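Local coordinates for threonine synthase (Brucella melitensis bv. 1, PDB 4F4F), which probably catalyses the pyridoxal-phosphate-dependent conversion of O-phospho-L-homoserine and water into L-threonine and phosphate, the last step of threonine biosynthesis, at residues Glu39-Thr44 with Lys272-Pro277; Asp118-Leu123 with Trp229-Pro234; Gly143-Asp148 with Ile165-Pro170; Pro249-Ser254 with Thr406-Val411; Asn286-Leu291 with Arg303-Thr308. All blocks are in the same frame, centred on the assembly; numbering follows the deposited sequence.

Overall arrangement
Contact 1 ties the N-terminal region to the end of helix 263-274 and touches contact 4, about 16 Å away between centres, where Pro-277 meets Val-253. Contact 4 joins strands 253-258 and 409-413 of the mixed sheet; contact 3 joins strands 139-144 and 163-170 of the parallel five-stranded sheet, about 37 Å away between centres and across the middle of the chain. Contact 2, about 7 Å from that middle, lies nearest the bound cofactor. Contact 5 follows strand 278-285. Along the chain, contacts 2 and 3 are nested inside the loop closed by contact 1, and contact 5 inside that of contact 4. Contacts 3 and 4 thus sample the two sheets, between which the pyridoxal-phosphate site lies, as in other enzymes of this fold.

Contact 1. Residues Glu39-Thr44 with Lys272-Pro277; sequences EYPQFT and KRMGLP
Phe-43 and Gln-42 bond to the last carbonyls of helix 263-274, which ends in a Schellman motif with Gly-275 at positive phi. The extended segment 39-44, within the N-terminal family region, thereby lies across the C-terminal end of the helix. Phe-43 N donates to Met-274 O over 2.7 Å, arriving nearly along the C=O axis. Gln-42 NE2 reaches Arg-273 O at 2.9 Å. The bend of Gln-42 at chi2 (-68°) folds its amide back over its own segment, and the same NE2 also donates to Tyr-40 O, which it meets from above the carbonyl plane. One amide nitrogen therefore links the two segments. A water donates to Phe-43 O and Gly-275 O, extending the polar seam by one residue.

The flat groups meet at Tyr-40 and Arg-273. CB of Arg-273 lies over one face of the Tyr-40 ring, a CH-pi contact of 4.3 Å to the ring centroid, while ring atom CD2 sits over a face of the guanidinium; the two planes stand 68° apart. Their polar ends are held elsewhere, Tyr-40 OH by Glu-327 and Arg-273 NH1 by Tyr-269.

Apolar contact centres on Met-274, which runs alongside Phe-43 and packs inward on Val-236 and Phe-240 of helix 236-245. A bend at chi3 puts Met-274 CE 3.7 Å from Phe-43 CE1 and 4.2 Å from Pro-41 CB.

Contact 2. Residues Asp118-Leu123 with Trp229-Pro234; sequences DVAMQL and WARIMP
Ala-120 and Pro-234 bring the two backbones closest, their CA atoms 5.1 Å apart. Segment 118-123 is regular helix, part of 117-134, whereas 229-234 is a short, weakly bonded helical turn running into a loop; Trp-229 O accepts from both Ile-232 N and Met-233 N. Both segments belong to the pyridoxal-phosphate-dependent enzyme region, and helix 117-134 starts at Lys-117, the predicted attachment site of the cofactor, which is not attached here.

The small Ala-120 side chain points toward the turn, and its CB lies 3.2 Å from Arg-231 O. The Pro-234 ring rests against the same residue, with CG 3.8 Å from Ala-120 CA and 3.9 Å from Ala-120 CB. One turn on, Leu-123 puts CD2 against Pro-234 CB at 4.2 Å; its other neighbours include Val-81 and Tyr-85 of helix 74-86.

Met-121 leaves the helix to one side, but its bend at chi2 (-83°) carries the thioether back toward Arg-231. Met-121 CE lies over one face of the guanidinium, offset toward the rim and 3.5 Å from Arg-231 NH1, while SD is 4.0 Å from Arg-231 CD. Arg-231, bent at chi2 and chi3, also touches Lys-117, and its side chain comes within about 6 Å of the bound pyridoxal phosphate.

Side-chain contact is thus apolar except at the buried guanidinium, whose positive charge would probably contribute to the electrostatics around the cofactor.

Contact 3. Residues Gly143-Asp148 with Ile165-Pro170; sequences GATSGD and IFILFP
Thr-145 and Ile-167 press their methyl groups together unusually tightly, CG2 to CG2 at 3.4 Å, closer than ordinary van der Waals contact. Thr-145 OG1 lies opposite its own backbone N (chi1 -176°), which leaves CG2 between N and the carbonyl carbon and aims it at Ile-167, with Phe-169 CB alongside at 3.9 Å. The hydroxyl oxygen meanwhile accepts from Gly-147 N over 2.8 Å, closing an ST turn, and is also bonded to Gly-150 N at the start of helix 148-157. Thr-145 thus joins the strand end to the helix start.

Before this turn the strands pair in parallel, Gly-143 beside Ile-167 and Ala-144 beside Leu-168. Gly-143 N donates to Phe-166 O, Leu-168 N to Gly-143 O and Thr-145 N to Leu-168 O, each at 2.9 to 3.0 Å. Beyond them Thr-145 O, buried without a bonded partner in the model, meets Pro-170 CD at 3.4 Å.

The pairing closes the beta-alpha-beta unit of strand 139-144, helix 148-157 and strand 163-170. Strand 190-196 bonds the far edge of 163-170; Met-182 of helix 176-183 covers Thr-145 and Ile-167, while helix 199-211 packs on Ala-144 and Leu-168.

Contact 4. Residues Pro249-Ser254 with Thr406-Val411; sequences PDRAVS and TAPMVV
Ser-254 and Met-409 form a parallel beta bridge, CA to CA 4.8 Å, where two strands come together at the start of their pairing. Ser-254 N donates to Pro-408 O and Val-410 N to Ser-254 O, both at 2.9 Å, so Ser-254 is bonded on both its backbone polar atoms. This joins strands 253-258 and 409-413 as neighbours in the mixed sheet, linking the pyridoxal-phosphate-dependent enzyme region to the C-terminal family region. Further along, strand 409-413 leads to Thr-414 of the cofactor pocket.

Side chains pack on both sides of the bridge. Met-409 sets out trans to its backbone N at chi1 (-179°), then bends at chi2 and chi3, which returns CE to Ser-254 CB at 3.7 Å. Ser-254 OG, bonded to Gln-280 N, lies against Ala-407 CB. Val-253 belongs to the other side: its CG1 meets Val-410 CG2 at 3.8 Å, and its CG2 meets Pro-408 CG at 3.9 Å.

At the exposed end, Arg-251 extends from CG to NE across the proline, its NE bonded to Leu-246 O. Pro-408 CG lies over the centre of one guanidinium face, 3.8 Å from Arg-251 CZ, and a water in the guanidinium plane accepts from Arg-251 NH2 at 3.0 Å.

Contact 5. Residues Asn286-Leu291 with Arg303-Thr308; sequences NDNDIL and RGVAQT
Asn-288 turns its side-chain amide to the backbone of Ala-306 and bonds at both ends of that residue. Asn-288 OD1 accepts from Ala-306 N at 2.9 Å, in the carbonyl plane and on a lone pair; its ND2 donates to Ala-306 O, also at 2.9 Å and nearly straight (172°). A chi1 of -61° sets Asn-288 CG away from its own carbonyl carbon, which brings the amide to Ala-306. The second hydrogen of Asn-288 ND2 goes to Asn-286 OD1 at 3.0 Å, so the flip of the amide is well defined.

Asn-286 takes a different rotamer, its CG between the backbone N and carbonyl carbon (chi1 70°). This curls OD1 over the following residues, where it also accepts from Asn-288 N at 2.8 Å: an Asx turn, joining the end of strand 278-285 to the approach of helix 290-297. The same strand end lies near the cofactor, the Asn-286 side chain about 8 Å from bound pyridoxal phosphate.

Thr-308 directs OG1 to Asp-314 and Ser-310, while its methyl CG2 meets Asp-287 OD2 at 3.4 Å and Asn-288 ND2 at 3.8 Å. The side chains of Asp-287 and Thr-308 run past each other in opposite senses. At the outer end, a water donates to Asp-289 OD1 and accepts from the extended Arg-303 through NH1 at 2.9 Å.

Contact 1. Residues Glu39-Thr44 with Lys272-Pro277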
# COMPACT_ATOMS: atom_id res chain seq x y z
N GLU A 39 13.61 14.19 -8.94
CA GLU A 39 14.20 14.69 -7.71
C GLU A 39 13.15 14.72 -6.63
O GLU A 39 11.94 14.77 -6.92
CB GLU A 39 14.74 16.10 -7.87
CG GLU A 39 13.70 17.10 -8.30
CD GLU A 39 13.93 17.58 -9.71
OE1 GLU A 39 13.59 18.76 -9.94
OE2 GLU A 39 14.48 16.82 -10.56
N TYR A 40 13.60 14.69 -5.39
CA TYR A 40 12.68 14.74 -4.27
C TYR A 40 12.46 16.17 -3.80
O TYR A 40 13.40 16.92 -3.59
CB TYR A 40 13.16 13.86 -3.13
CG TYR A 40 13.01 12.42 -3.48
CD1 TYR A 40 11.77 11.81 -3.50
CD2 TYR A 40 14.11 11.68 -3.89
CE1 TYR A 40 11.63 10.49 -3.84
CE2 TYR A 40 13.97 10.35 -4.24
CZ TYR A 40 12.74 9.77 -4.22
OH TYR A 40 12.68 8.48 -4.62
N PRO A 41 11.19 16.54 -3.59
CA PRO A 41 10.89 17.86 -3.01
C PRO A 41 11.51 17.94 -1.63
O PRO A 41 11.57 16.94 -0.94
CB PRO A 41 9.36 17.83 -2.90
CG PRO A 41 8.93 16.85 -3.93
CD PRO A 41 9.97 15.77 -3.84
N GLN A 42 12.02 19.10 -1.27
CA GLN A 42 12.76 19.23 -0.04
C GLN A 42 12.05 20.12 0.96
O GLN A 42 11.48 21.15 0.60
CB GLN A 42 14.16 19.78 -0.30
CG GLN A 42 14.99 18.86 -1.15
CD GLN A 42 15.33 17.59 -0.41
OE1 GLN A 42 15.83 17.64 0.72
NE2 GLN A 42 15.07 16.46 -1.03
N PHE A 43 12.14 19.72 2.22
CA PHE A 43 11.70 20.53 3.36
C PHE A 43 12.86 20.77 4.31
O PHE A 43 13.49 19.82 4.77
CB PHE A 43 10.59 19.80 4.15
CG PHE A 43 9.25 19.88 3.52
CD1 PHE A 43 8.96 19.16 2.37
CD2 PHE A 43 8.27 20.67 4.08
CE1 PHE A 43 7.71 19.25 1.78
CE2 PHE A 43 7.01 20.74 3.51
CZ PHE A 43 6.74 20.04 2.35
N THR A 44 13.16 22.04 4.59
CA THR A 44 14.12 22.39 5.65
C THR A 44 13.52 22.15 7.03
O THR A 44 12.31 21.95 7.14
CB THR A 44 14.51 23.89 5.62
OG1 THR A 44 13.32 24.66 5.88
CG2 THR A 44 15.17 24.24 4.26
N LYS A 272 12.06 10.67 4.44
CA LYS A 272 13.43 10.91 4.83
C LYS A 272 14.20 11.67 3.74
O LYS A 272 14.90 12.63 4.05
CB LYS A 272 14.12 9.59 5.15
CG LYS A 272 15.55 9.71 5.68
CD LYS A 272 16.14 8.36 6.08
CE LYS A 272 17.44 8.52 6.86
NZ LYS A 272 18.31 7.30 6.85
N ARG A 273 14.11 11.22 2.50
CA ARG A 273 14.76 11.95 1.40
C ARG A 273 14.29 13.41 1.30
O ARG A 273 15.07 14.29 0.90
CB ARG A 273 14.53 11.23 0.07
CG ARG A 273 15.30 9.93 -0.10
CD ARG A 273 16.81 10.16 -0.17
NE ARG A 273 17.18 10.99 -1.32
CZ ARG A 273 17.40 10.54 -2.55
NH1 ARG A 273 17.37 9.25 -2.84
NH2 ARG A 273 17.70 11.40 -3.51
N MET A 274 13.03 13.67 1.64
CA MET A 274 12.50 15.03 1.60
C MET A 274 13.00 15.91 2.75
O MET A 274 12.83 17.12 2.70
CB MET A 274 10.98 15.03 1.59
CG MET A 274 10.37 14.37 0.38
SD MET A 274 8.61 14.12 0.61
CE MET A 274 8.05 15.83 0.55
N GLY A 275 13.60 15.31 3.79
CA GLY A 275 14.17 16.05 4.92
C GLY A 275 13.60 15.70 6.28
O GLY A 275 14.04 16.23 7.27
N LEU A 276 12.63 14.79 6.35
CA LEU A 276 12.12 14.38 7.64
C LEU A 276 13.19 13.62 8.42
O LEU A 276 13.73 12.59 7.95
CB LEU A 276 10.85 13.54 7.47
CG LEU A 276 10.07 13.29 8.76
CD1 LEU A 276 9.51 14.61 9.35
CD2 LEU A 276 8.97 12.25 8.48
N PRO A 277 13.51 14.10 9.64
CA PRO A 277 14.56 13.40 10.38
C PRO A 277 14.14 12.01 10.88
O PRO A 277 13.31 11.89 11.79
CB PRO A 277 14.84 14.35 11.55
CG PRO A 277 14.45 15.69 11.02
CD PRO A 277 13.19 15.39 10.28
O HOH W 1 15.03 19.01 6.91

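Contact 2. Residues Asp118-Leu123 with Trp229-Pro234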
# COMPACT_ATOMS: atom_id res chain seq x y z
N ASP A 118 -6.40 1.92 2.31
CA ASP A 118 -7.34 3.02 2.19
C ASP A 118 -6.65 4.37 2.05
O ASP A 118 -7.17 5.24 1.37
CB ASP A 118 -8.23 3.15 3.41
CG ASP A 118 -9.17 1.99 3.59
OD1 ASP A 118 -9.54 1.33 2.59
OD2 ASP A 118 -9.55 1.73 4.75
N VAL A 119 -5.51 4.55 2.72
CA VAL A 119 -4.85 5.88 2.76
C VAL A 119 -4.52 6.27 1.33
O VAL A 119 -4.91 7.33 0.88
CB VAL A 119 -3.57 5.91 3.62
CG1 VAL A 119 -2.83 7.25 3.45
CG2 VAL A 119 -3.86 5.61 5.10
N ALA A 120 -3.80 5.40 0.62
CA ALA A 120 -3.42 5.74 -0.74
C ALA A 120 -4.64 5.61 -1.70
O ALA A 120 -4.80 6.44 -2.57
CB ALA A 120 -2.25 4.88 -1.24
N MET A 121 -5.45 4.57 -1.56
CA MET A 121 -6.52 4.34 -2.54
C MET A 121 -7.52 5.48 -2.63
O MET A 121 -7.95 5.87 -3.71
CB MET A 121 -7.30 3.07 -2.26
CG MET A 121 -6.51 1.87 -2.56
SD MET A 121 -6.57 1.44 -4.30
CE MET A 121 -6.20 -0.25 -3.83
N GLN A 122 -7.90 6.01 -1.48
CA GLN A 122 -8.98 6.99 -1.44
C GLN A 122 -8.54 8.27 -2.17
O GLN A 122 -9.35 8.93 -2.82
CB GLN A 122 -9.38 7.28 0.02
CG GLN A 122 -10.19 6.18 0.69
CD GLN A 122 -11.57 6.01 0.08
OE1 GLN A 122 -12.17 6.97 -0.43
NE2 GLN A 122 -12.07 4.77 0.09
N LEU A 123 -7.27 8.59 -2.13
CA LEU A 123 -6.76 9.76 -2.85
C LEU A 123 -6.47 9.42 -4.31
O LEU A 123 -6.83 10.19 -5.23
CB LEU A 123 -5.53 10.35 -2.16
CG LEU A 123 -4.92 11.63 -2.77
CD1 LEU A 123 -5.99 12.70 -2.89
CD2 LEU A 123 -3.67 12.10 -2.00
N TRP A 229 3.02 4.66 -8.83
CA TRP A 229 3.55 5.72 -7.98
C TRP A 229 2.47 6.30 -7.05
O TRP A 229 2.78 6.65 -5.95
CB TRP A 229 4.23 6.79 -8.83
CG TRP A 229 4.63 7.99 -8.03
CD1 TRP A 229 4.08 9.28 -8.09
CD2 TRP A 229 5.62 8.03 -6.93
NE1 TRP A 229 4.66 10.08 -7.14
CE2 TRP A 229 5.62 9.40 -6.44
CE3 TRP A 229 6.48 7.10 -6.36
CZ2 TRP A 229 6.43 9.79 -5.40
CZ3 TRP A 229 7.32 7.52 -5.33
CH2 TRP A 229 7.27 8.83 -4.86
N ALA A 230 1.18 6.33 -7.43
CA ALA A 230 0.13 6.95 -6.57
C ALA A 230 -0.40 6.02 -5.47
O ALA A 230 -1.10 6.47 -4.54
CB ALA A 230 -1.00 7.52 -7.41
N ARG A 231 -0.06 4.74 -5.52
CA ARG A 231 -0.25 3.92 -4.32
C ARG A 231 0.80 4.23 -3.29
O ARG A 231 0.64 3.89 -2.10
CB ARG A 231 -0.19 2.41 -4.62
CG ARG A 231 -1.45 1.86 -5.27
CD ARG A 231 -2.55 1.59 -4.24
NE ARG A 231 -2.23 0.40 -3.47
CZ ARG A 231 -2.47 -0.86 -3.87
NH1 ARG A 231 -3.06 -1.12 -5.04
NH2 ARG A 231 -2.08 -1.88 -3.11
N ILE A 232 1.95 4.76 -3.72
CA ILE A 232 3.00 5.02 -2.75
C ILE A 232 2.95 6.45 -2.26
O ILE A 232 2.97 6.70 -1.08
CB ILE A 232 4.39 4.73 -3.33
CG1 ILE A 232 4.51 3.21 -3.61
CG2 ILE A 232 5.47 5.20 -2.35
CD1 ILE A 232 5.87 2.85 -4.17
N MET A 233 2.87 7.40 -3.18
CA MET A 233 2.96 8.81 -2.84
C MET A 233 2.14 9.23 -1.61
O MET A 233 2.65 9.93 -0.76
CB MET A 233 2.57 9.63 -4.07
CG MET A 233 2.55 11.11 -3.85
SD MET A 233 1.96 11.93 -5.34
CE MET A 233 0.36 12.48 -4.82
N PRO A 234 0.86 8.87 -1.52
CA PRO A 234 0.08 9.39 -0.40
C PRO A 234 0.55 8.92 0.98
O PRO A 234 0.21 9.53 2.02
CB PRO A 234 -1.34 8.89 -0.68
CG PRO A 234 -1.37 8.58 -2.14
CD PRO A 234 0.01 8.10 -2.45

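Contact 3. Residues Gly143-Asp148 with Ile165-Pro170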
# COMPACT_ATOMS: atom_id res chain seq x y z
N GLY A 143 -9.12 -5.69 -11.45
CA GLY A 143 -8.18 -6.40 -10.61
C GLY A 143 -8.71 -7.69 -10.03
O GLY A 143 -9.90 -7.98 -10.11
N ALA A 144 -7.79 -8.48 -9.47
CA ALA A 144 -8.12 -9.73 -8.80
C ALA A 144 -7.70 -9.60 -7.35
O ALA A 144 -6.73 -8.90 -7.05
CB ALA A 144 -7.38 -10.88 -9.45
N THR A 145 -8.45 -10.21 -6.43
CA THR A 145 -8.11 -10.12 -5.00
C THR A 145 -8.46 -11.43 -4.32
O THR A 145 -9.34 -12.17 -4.78
CB THR A 145 -8.92 -9.00 -4.32
OG1 THR A 145 -8.51 -8.88 -2.94
CG2 THR A 145 -10.46 -9.32 -4.36
N SER A 146 -7.77 -11.72 -3.23
CA SER A 146 -8.16 -12.80 -2.34
C SER A 146 -9.09 -12.25 -1.27
O SER A 146 -9.60 -13.01 -0.45
CB SER A 146 -6.93 -13.40 -1.67
OG SER A 146 -6.29 -12.37 -0.94
N GLY A 147 -9.31 -10.93 -1.23
CA GLY A 147 -10.34 -10.37 -0.35
C GLY A 147 -10.13 -8.93 0.05
O GLY A 147 -11.02 -8.09 -0.15
N ASP A 148 -8.94 -8.63 0.57
CA ASP A 148 -8.70 -7.33 1.21
C ASP A 148 -8.44 -6.15 0.26
O ASP A 148 -9.02 -5.03 0.42
CB ASP A 148 -7.58 -7.45 2.26
CG ASP A 148 -8.00 -8.33 3.47
OD1 ASP A 148 -7.91 -9.58 3.40
OD2 ASP A 148 -8.40 -7.77 4.52
N ILE A 165 -15.28 -0.10 -11.97
CA ILE A 165 -14.34 -1.03 -11.39
C ILE A 165 -14.91 -2.45 -11.33
O ILE A 165 -16.09 -2.65 -10.98
CB ILE A 165 -13.86 -0.53 -10.00
CG1 ILE A 165 -12.79 -1.48 -9.41
CG2 ILE A 165 -15.06 -0.37 -9.09
CD1 ILE A 165 -11.88 -0.92 -8.33
N PHE A 166 -14.08 -3.40 -11.75
CA PHE A 166 -14.41 -4.81 -11.77
C PHE A 166 -13.32 -5.54 -10.97
O PHE A 166 -12.14 -5.48 -11.31
CB PHE A 166 -14.46 -5.35 -13.22
CG PHE A 166 -15.40 -4.60 -14.11
CD1 PHE A 166 -15.08 -3.32 -14.55
CD2 PHE A 166 -16.62 -5.14 -14.48
CE1 PHE A 166 -15.98 -2.61 -15.34
CE2 PHE A 166 -17.50 -4.44 -15.27
CZ PHE A 166 -17.19 -3.17 -15.72
N ILE A 167 -13.74 -6.20 -9.90
CA ILE A 167 -12.85 -7.00 -9.07
C ILE A 167 -13.30 -8.45 -9.12
O ILE A 167 -14.48 -8.77 -8.82
CB ILE A 167 -12.86 -6.51 -7.63
CG1 ILE A 167 -12.32 -5.07 -7.51
CG2 ILE A 167 -12.09 -7.52 -6.76
CD1 ILE A 167 -10.86 -4.85 -7.91
N LEU A 168 -12.36 -9.30 -9.50
CA LEU A 168 -12.58 -10.72 -9.54
C LEU A 168 -12.03 -11.34 -8.25
O LEU A 168 -10.87 -11.05 -7.85
CB LEU A 168 -11.85 -11.31 -10.76
CG LEU A 168 -12.30 -10.97 -12.19
CD1 LEU A 168 -12.19 -9.50 -12.54
CD2 LEU A 168 -11.54 -11.80 -13.20
N PHE A 169 -12.83 -12.18 -7.61
CA PHE A 169 -12.45 -12.91 -6.41
C PHE A 169 -12.99 -14.33 -6.46
O PHE A 169 -13.97 -14.59 -7.17
CB PHE A 169 -12.94 -12.18 -5.17
CG PHE A 169 -14.43 -12.06 -5.06
CD1 PHE A 169 -15.16 -13.04 -4.40
CD2 PHE A 169 -15.10 -10.94 -5.54
CE1 PHE A 169 -16.51 -12.93 -4.27
CE2 PHE A 169 -16.48 -10.85 -5.43
CZ PHE A 169 -17.18 -11.84 -4.80
N PRO A 170 -12.37 -15.25 -5.72
CA PRO A 170 -12.76 -16.65 -5.87
C PRO A 170 -14.06 -16.95 -5.14
O PRO A 170 -14.19 -16.67 -3.94
CB PRO A 170 -11.59 -17.41 -5.26
CG PRO A 170 -10.93 -16.44 -4.34
CD PRO A 170 -11.11 -15.10 -4.97

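Contact 4. Residues Pro249-Ser254 with Thr406-Val411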
# COMPACT_ATOMS: atom_id res chain seq x y z
N PRO A 249 10.98 18.73 13.64
CA PRO A 249 12.20 18.09 13.21
C PRO A 249 13.27 18.09 14.27
O PRO A 249 14.40 17.77 13.97
CB PRO A 249 12.67 19.00 12.07
CG PRO A 249 12.29 20.35 12.52
CD PRO A 249 11.01 20.17 13.36
N ASP A 250 12.94 18.48 15.49
CA ASP A 250 13.95 18.65 16.53
C ASP A 250 14.43 17.36 17.16
O ASP A 250 15.43 17.35 17.87
CB ASP A 250 13.42 19.60 17.60
CG ASP A 250 13.30 21.00 17.06
OD1 ASP A 250 14.32 21.57 16.70
OD2 ASP A 250 12.20 21.49 16.91
N ARG A 251 13.73 16.27 16.93
CA ARG A 251 14.37 14.99 17.19
C ARG A 251 13.97 14.02 16.09
O ARG A 251 12.92 14.15 15.49
CB ARG A 251 14.00 14.48 18.58
CG ARG A 251 12.58 14.09 18.76
CD ARG A 251 12.40 13.45 20.11
NE ARG A 251 11.01 13.24 20.41
CZ ARG A 251 10.57 12.37 21.30
NH1 ARG A 251 9.28 12.27 21.50
NH2 ARG A 251 11.40 11.60 22.01
N ALA A 252 14.84 13.07 15.84
CA ALA A 252 14.58 12.05 14.84
C ALA A 252 13.61 11.02 15.39
O ALA A 252 13.56 10.76 16.60
CB ALA A 252 15.89 11.38 14.46
N VAL A 253 12.87 10.41 14.48
CA VAL A 253 11.86 9.41 14.80
C VAL A 253 12.18 8.14 14.01
O VAL A 253 12.73 8.22 12.90
CB VAL A 253 10.45 9.95 14.46
CG1 VAL A 253 9.37 8.86 14.64
CG2 VAL A 253 10.12 11.15 15.37
N SER A 254 11.88 6.98 14.59
CA SER A 254 12.06 5.71 13.91
C SER A 254 10.71 5.07 13.58
O SER A 254 9.70 5.30 14.28
CB SER A 254 12.92 4.74 14.73
OG SER A 254 14.24 5.21 14.84
N THR A 406 17.88 6.05 20.88
CA THR A 406 17.06 6.78 21.79
C THR A 406 15.82 7.34 21.08
O THR A 406 14.91 7.81 21.73
CB THR A 406 17.88 7.93 22.42
OG1 THR A 406 18.08 8.95 21.45
CG2 THR A 406 19.26 7.40 22.86
N ALA A 407 15.76 7.26 19.75
CA ALA A 407 14.59 7.77 19.05
C ALA A 407 13.30 7.08 19.49
O ALA A 407 13.30 5.88 19.74
CB ALA A 407 14.75 7.64 17.54
N PRO A 408 12.18 7.82 19.50
CA PRO A 408 10.89 7.17 19.66
C PRO A 408 10.57 6.28 18.46
O PRO A 408 10.92 6.62 17.32
CB PRO A 408 9.92 8.34 19.64
CG PRO A 408 10.61 9.40 18.87
CD PRO A 408 12.03 9.27 19.24
N MET A 409 9.94 5.15 18.76
CA MET A 409 9.56 4.18 17.73
C MET A 409 8.06 4.25 17.45
O MET A 409 7.22 4.15 18.36
CB MET A 409 9.92 2.76 18.21
CG MET A 409 9.59 1.66 17.21
SD MET A 409 10.42 1.87 15.62
CE MET A 409 12.07 1.37 16.06
N VAL A 410 7.74 4.38 16.18
CA VAL A 410 6.40 4.34 15.70
C VAL A 410 6.25 3.07 14.89
O VAL A 410 7.01 2.83 13.92
CB VAL A 410 6.12 5.55 14.82
CG1 VAL A 410 4.72 5.43 14.23
CG2 VAL A 410 6.30 6.85 15.62
N VAL A 411 5.32 2.23 15.31
CA VAL A 411 5.04 0.98 14.62
C VAL A 411 3.73 1.20 13.86
O VAL A 411 2.74 1.58 14.44
CB VAL A 411 4.83 -0.19 15.61
CG1 VAL A 411 4.58 -1.49 14.88
CG2 VAL A 411 6.01 -0.32 16.57
O HOH W 2 14.29 11.14 21.31

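Contact 5. Residues Asn286-Leu291 with Arg303-Thr308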
# COMPACT_ATOMS: atom_id res chain seq x y z
N ASN A 286 6.83 -11.51 7.85
CA ASN A 286 6.41 -12.80 8.34
C ASN A 286 7.40 -13.89 7.89
O ASN A 286 8.52 -13.56 7.47
CB ASN A 286 4.91 -13.08 8.05
CG ASN A 286 4.57 -13.32 6.58
OD1 ASN A 286 5.37 -13.82 5.79
ND2 ASN A 286 3.32 -13.00 6.22
N ASP A 287 7.03 -15.17 8.02
CA ASP A 287 7.88 -16.30 7.58
C ASP A 287 8.34 -16.19 6.12
O ASP A 287 9.34 -16.78 5.73
CB ASP A 287 7.13 -17.64 7.78
CG ASP A 287 6.62 -17.80 9.20
OD1 ASP A 287 7.39 -18.24 10.06
OD2 ASP A 287 5.47 -17.41 9.47
N ASN A 288 7.61 -15.44 5.30
CA ASN A 288 8.07 -15.11 3.95
C ASN A 288 9.03 -13.94 4.06
O ASN A 288 8.65 -12.77 3.99
CB ASN A 288 6.87 -14.79 3.07
CG ASN A 288 5.93 -15.97 2.97
OD1 ASN A 288 6.18 -16.88 2.20
ND2 ASN A 288 4.86 -15.96 3.75
N ASP A 289 10.29 -14.27 4.25
CA ASP A 289 11.25 -13.33 4.80
C ASP A 289 12.35 -12.97 3.80
O ASP A 289 13.46 -12.60 4.21
CB ASP A 289 11.83 -13.94 6.08
CG ASP A 289 12.69 -15.17 5.84
OD1 ASP A 289 12.64 -15.83 4.76
OD2 ASP A 289 13.42 -15.50 6.79
N ILE A 290 12.03 -13.00 2.51
CA ILE A 290 12.98 -12.62 1.46
C ILE A 290 13.70 -11.32 1.80
O ILE A 290 14.92 -11.24 1.68
CB ILE A 290 12.34 -12.56 0.04
CG1 ILE A 290 13.44 -12.49 -1.03
CG2 ILE A 290 11.32 -11.41 -0.11
CD1 ILE A 290 12.89 -12.68 -2.41
N LEU A 291 12.96 -10.34 2.31
CA LEU A 291 13.56 -9.03 2.60
C LEU A 291 14.51 -9.11 3.79
O LEU A 291 15.58 -8.50 3.78
CB LEU A 291 12.49 -7.98 2.82
CG LEU A 291 11.60 -7.64 1.60
CD1 LEU A 291 10.42 -6.76 2.01
CD2 LEU A 291 12.40 -6.93 0.51
N ARG A 303 11.83 -18.10 -2.51
CA ARG A 303 11.59 -19.41 -1.91
C ARG A 303 10.08 -19.63 -1.94
O ARG A 303 9.32 -18.73 -2.34
CB ARG A 303 12.14 -19.45 -0.48
CG ARG A 303 13.66 -19.34 -0.36
CD ARG A 303 14.08 -19.37 1.10
NE ARG A 303 15.53 -19.46 1.33
CZ ARG A 303 16.10 -19.52 2.54
NH1 ARG A 303 15.35 -19.49 3.64
NH2 ARG A 303 17.42 -19.60 2.66
N GLY A 304 9.64 -20.82 -1.55
CA GLY A 304 8.22 -21.16 -1.60
C GLY A 304 7.45 -20.25 -0.67
O GLY A 304 7.99 -19.80 0.33
N VAL A 305 6.20 -19.94 -1.01
CA VAL A 305 5.37 -19.05 -0.21
C VAL A 305 4.69 -19.86 0.90
O VAL A 305 4.05 -20.86 0.61
CB VAL A 305 4.31 -18.38 -1.08
CG1 VAL A 305 3.38 -17.52 -0.25
CG2 VAL A 305 4.98 -17.58 -2.19
N ALA A 306 4.87 -19.47 2.16
CA ALA A 306 4.14 -20.08 3.29
C ALA A 306 2.86 -19.30 3.57
O ALA A 306 2.83 -18.08 3.47
CB ALA A 306 5.02 -20.12 4.54
N GLN A 307 1.78 -20.01 3.87
CA GLN A 307 0.55 -19.35 4.32
C GLN A 307 0.75 -19.10 5.82
O GLN A 307 1.21 -19.98 6.52
CB GLN A 307 -0.70 -20.17 4.05
CG GLN A 307 -1.39 -19.83 2.74
CD GLN A 307 -0.58 -20.20 1.52
OE1 GLN A 307 -0.32 -21.39 1.26
NE2 GLN A 307 -0.17 -19.19 0.75
N THR A 308 0.44 -17.90 6.26
CA THR A 308 0.67 -17.46 7.62
C THR A 308 -0.62 -16.83 8.13
O THR A 308 -1.64 -16.86 7.45
CB THR A 308 1.80 -16.40 7.70
OG1 THR A 308 1.35 -15.18 7.08
CG2 THR A 308 3.13 -16.89 7.03
O HOH W 3 8.53 -17.03 0.58
O HOH W 4 12.82 -18.42 4.51